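Cell envelope-related transcriptional attenuator domain-containing protein (PDB 3OKZ) is of unknown function but belongs to the LytR/CpsA/Psr family, whose members probably act in building the bacterial cell envelope, this piece including its LCP domain. Local coordinates at residues Asp65-Leu70 with Gly80-Leu85. Sequence-based numbering, arbitrary orientation.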
ATOM      1  N   ASP A  65     -10.965  -1.662   4.498  1.00 27.26           N
ATOM      2  CA  ASP A  65     -12.290  -1.568   5.109  1.00 22.51           C
ATOM      3  C   ASP A  65     -12.410  -0.498   6.201  1.00 19.61           C
ATOM      4  O   ASP A  65     -13.457  -0.350   6.827  1.00 23.00           O
ATOM      5  CB  ASP A  65     -12.707  -2.946   5.660  1.00 23.41           C
ATOM      6  CG  ASP A  65     -13.048  -3.955   4.548  1.00 31.65           C
ATOM      7  OD1 ASP A  65     -13.182  -5.165   4.847  1.00 34.64           O
ATOM      8  OD2 ASP A  65     -13.193  -3.544   3.376  1.00 24.60           O
ATOM      9  N   VAL A  66     -11.340   0.255   6.422  1.00 22.27           N
ATOM     10  CA  VAL A  66     -11.341   1.317   7.426  1.00 22.00           C
ATOM     11  C   VAL A  66     -12.402   2.375   7.106  1.00 20.71           C
ATOM     12  O   VAL A  66     -12.504   2.845   5.969  1.00 12.88           O
ATOM     13  CB  VAL A  66      -9.946   1.969   7.508  1.00 16.76           C
ATOM     14  CG1 VAL A  66     -10.013   3.283   8.253  1.00 19.64           C
ATOM     15  CG2 VAL A  66      -8.995   1.024   8.218  1.00 10.35           C
ATOM     16  N   LEU A  67     -13.200   2.742   8.106  1.00 27.64           N
ATOM     17  CA  LEU A  67     -14.262   3.735   7.919  1.00 17.13           C
ATOM     18  C   LEU A  67     -13.668   5.134   7.915  1.00 23.56           C
ATOM     19  O   LEU A  67     -13.105   5.573   8.921  1.00 39.67           O
ATOM     20  CB  LEU A  67     -15.288   3.618   9.047  1.00  8.23           C
ATOM     21  CG  LEU A  67     -16.573   4.430   8.952  1.00 10.35           C
ATOM     22  CD1 LEU A  67     -17.364   4.016   7.721  1.00  6.94           C
ATOM     23  CD2 LEU A  67     -17.375   4.204  10.206  1.00 26.10           C
ATOM     24  N   ILE A  68     -13.810   5.846   6.803  1.00 24.98           N
ATOM     25  CA  ILE A  68     -13.237   7.184   6.707  1.00 19.81           C
ATOM     26  C   ILE A  68     -14.122   8.172   5.946  1.00 27.47           C
ATOM     27  O   ILE A  68     -14.948   7.775   5.127  1.00 32.14           O
ATOM     28  CB  ILE A  68     -11.847   7.118   6.004  1.00  6.62           C
ATOM     29  CG1 ILE A  68     -10.888   8.144   6.615  1.00 11.88           C
ATOM     30  CG2 ILE A  68     -11.990   7.428   4.517  1.00  6.73           C
ATOM     31  CD1 ILE A  68      -9.474   8.023   6.099  1.00 11.28           C
ATOM     32  N   LYS A  69     -13.945   9.461   6.223  1.00 32.23           N
ATOM     33  CA  LYS A  69     -14.696  10.506   5.530  1.00 28.74           C
ATOM     34  C   LYS A  69     -13.837  10.902   4.334  1.00 38.66           C
ATOM     35  O   LYS A  69     -12.929  11.726   4.456  1.00 41.43           O
ATOM     36  CB  LYS A  69     -14.900  11.715   6.446  1.00 28.74           C
ATOM     37  CG  LYS A  69     -15.504  12.939   5.770  1.00 40.79           C
ATOM     38  CD  LYS A  69     -15.602  14.091   6.766  1.00 47.86           C
ATOM     39  CE  LYS A  69     -16.249  15.327   6.156  1.00 50.02           C
ATOM     40  NZ  LYS A  69     -17.632  15.060   5.645  1.00 45.68           N
ATOM     41  N   LEU A  70     -14.116  10.301   3.184  1.00 37.92           N
ATOM     42  CA  LEU A  70     -13.342  10.578   1.983  1.00 27.91           C
ATOM     43  C   LEU A  70     -12.978  12.033   1.787  1.00 33.43           C
ATOM     44  O   LEU A  70     -13.817  12.915   1.927  1.00 44.03           O
ATOM     45  CB  LEU A  70     -14.091  10.122   0.741  1.00 14.19           C
ATOM     46  CG  LEU A  70     -14.584   8.687   0.710  1.00 18.65           C
ATOM     47  CD1 LEU A  70     -15.188   8.409  -0.670  1.00 24.02           C
ATOM     48  CD2 LEU A  70     -13.425   7.742   1.016  1.00 13.49           C
ATOM     49  N   GLY A  80     -16.036  14.147   0.888  1.00 35.30           N
ATOM     50  CA  GLY A  80     -16.740  14.371   2.144  1.00 45.04           C
ATOM     51  C   GLY A  80     -17.881  13.400   2.422  1.00 47.57           C
ATOM     52  O   GLY A  80     -18.909  13.781   2.989  1.00 53.45           O
ATOM     53  N   VAL A  81     -17.696  12.145   2.021  1.00 40.10           N
ATOM     54  CA  VAL A  81     -18.698  11.099   2.214  1.00 28.87           C
ATOM     55  C   VAL A  81     -18.102   9.928   2.991  1.00 33.66           C
ATOM     56  O   VAL A  81     -16.995   9.486   2.698  1.00 48.01           O
ATOM     57  CB  VAL A  81     -19.200  10.558   0.864  1.00 30.19           C
ATOM     58  CG1 VAL A  81     -20.200   9.444   1.094  1.00 36.29           C
ATOM     59  CG2 VAL A  81     -19.817  11.678   0.050  1.00 29.26           C
ATOM     60  N   GLU A  82     -18.833   9.426   3.980  1.00 24.66           N
ATOM     61  CA  GLU A  82     -18.349   8.303   4.766  1.00 21.39           C
ATOM     62  C   GLU A  82     -18.443   7.008   3.969  1.00 29.11           C
ATOM     63  O   GLU A  82     -19.519   6.609   3.533  1.00 32.36           O
ATOM     64  CB  GLU A  82     -19.142   8.168   6.067  1.00 21.74           C
ATOM     65  CG  GLU A  82     -18.722   9.147   7.160  1.00 23.03           C
ATOM     66  CD  GLU A  82     -19.416   8.862   8.486  1.00 39.78           C
ATOM     67  OE1 GLU A  82     -19.746   7.683   8.742  1.00 45.36           O
ATOM     68  OE2 GLU A  82     -19.621   9.807   9.281  1.00 44.63           O
ATOM     69  N   ALA A  83     -17.299   6.355   3.791  1.00 24.88           N
ATOM     70  CA  ALA A  83     -17.221   5.112   3.036  1.00 16.83           C
ATOM     71  C   ALA A  83     -16.016   4.319   3.522  1.00 27.49           C
ATOM     72  O   ALA A  83     -15.380   4.692   4.511  1.00 42.39           O
ATOM     73  CB  ALA A  83     -17.070   5.430   1.560  1.00 11.91           C
ATOM     74  N   LYS A  84     -15.714   3.219   2.843  1.00 22.74           N
ATOM     75  CA  LYS A  84     -14.550   2.434   3.205  1.00 28.32           C
ATOM     76  C   LYS A  84     -13.377   3.164   2.549  1.00 37.44           C
ATOM     77  O   LYS A  84     -13.546   3.800   1.507  1.00 47.86           O
ATOM     78  CB  LYS A  84     -14.638   1.008   2.639  1.00 39.29           C
ATOM     79  CG  LYS A  84     -15.619   0.044   3.321  1.00 36.83           C
ATOM     80  CD  LYS A  84     -15.524  -1.346   2.655  1.00 29.66           C
ATOM     81  CE  LYS A  84     -16.394  -2.410   3.323  1.00 28.68           C
ATOM     82  NZ  LYS A  84     -17.857  -2.194   3.114  1.00 34.54           N
ATOM     83  N   LEU A  85     -12.199   3.082   3.161  1.00 28.71           N
ATOM     84  CA  LEU A  85     -10.993   3.721   2.626  1.00 20.76           C
ATOM     85  C   LEU A  85     -10.717   3.246   1.204  1.00 27.47           C
ATOM     86  O   LEU A  85     -10.048   3.918   0.413  1.00 26.25           O
ATOM     87  CB  LEU A  85      -9.786   3.362   3.488  1.00 16.37           C
ATOM     88  CG  LEU A  85      -8.449   3.885   2.962  1.00 15.02           C
ATOM     89  CD1 LEU A  85      -8.546   5.394   2.955  1.00 19.58           C
ATOM     90  CD2 LEU A  85      -7.257   3.407   3.829  1.00  9.37           C
TER
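The carboxylate of Asp65 has the aliphatic stem of Lys84 beside it: CE stands over one face of the group, 3.9 Å from CG, while CD lies 3.3 Å from OD2. The two side chains run alongside and point the same way, and no salt bridge forms, since Lys84 NZ bends off at chi4 (70°) to 4.9 Å from Asp65 OD2. That amine makes a cation-pi contact with Tyr259, and Asp65 OD1 has a long, weak ion pair with Arg172. A lysine suits the position because its methylenes pack while its tip stays polar. The two short antiparallel strands 67-69 and 82-84 form a beta hairpin, joined by a long loop without helix or strand. Ile68 and Ala83 are its central hydrogen-bonded pair, and Ile68 N meets Ala83 O almost straight at 3.0 Å. At the loop end Leu70 O accepts Gly80 N at 2.7 Å, and Gly80, with positive phi (54°), turns the chain there easily. Lys69 NZ, swung back by its bent chi4, adds a weak bond to Gly80 O. Small Ala83 lets Leu70 CD1 approach CB to 4.2 Å. Branched Ile68 and Leu85 meet through their CD1 atoms at 4.2 Å, and both pack on helix 93-105, where greasy side chains suit a buried face.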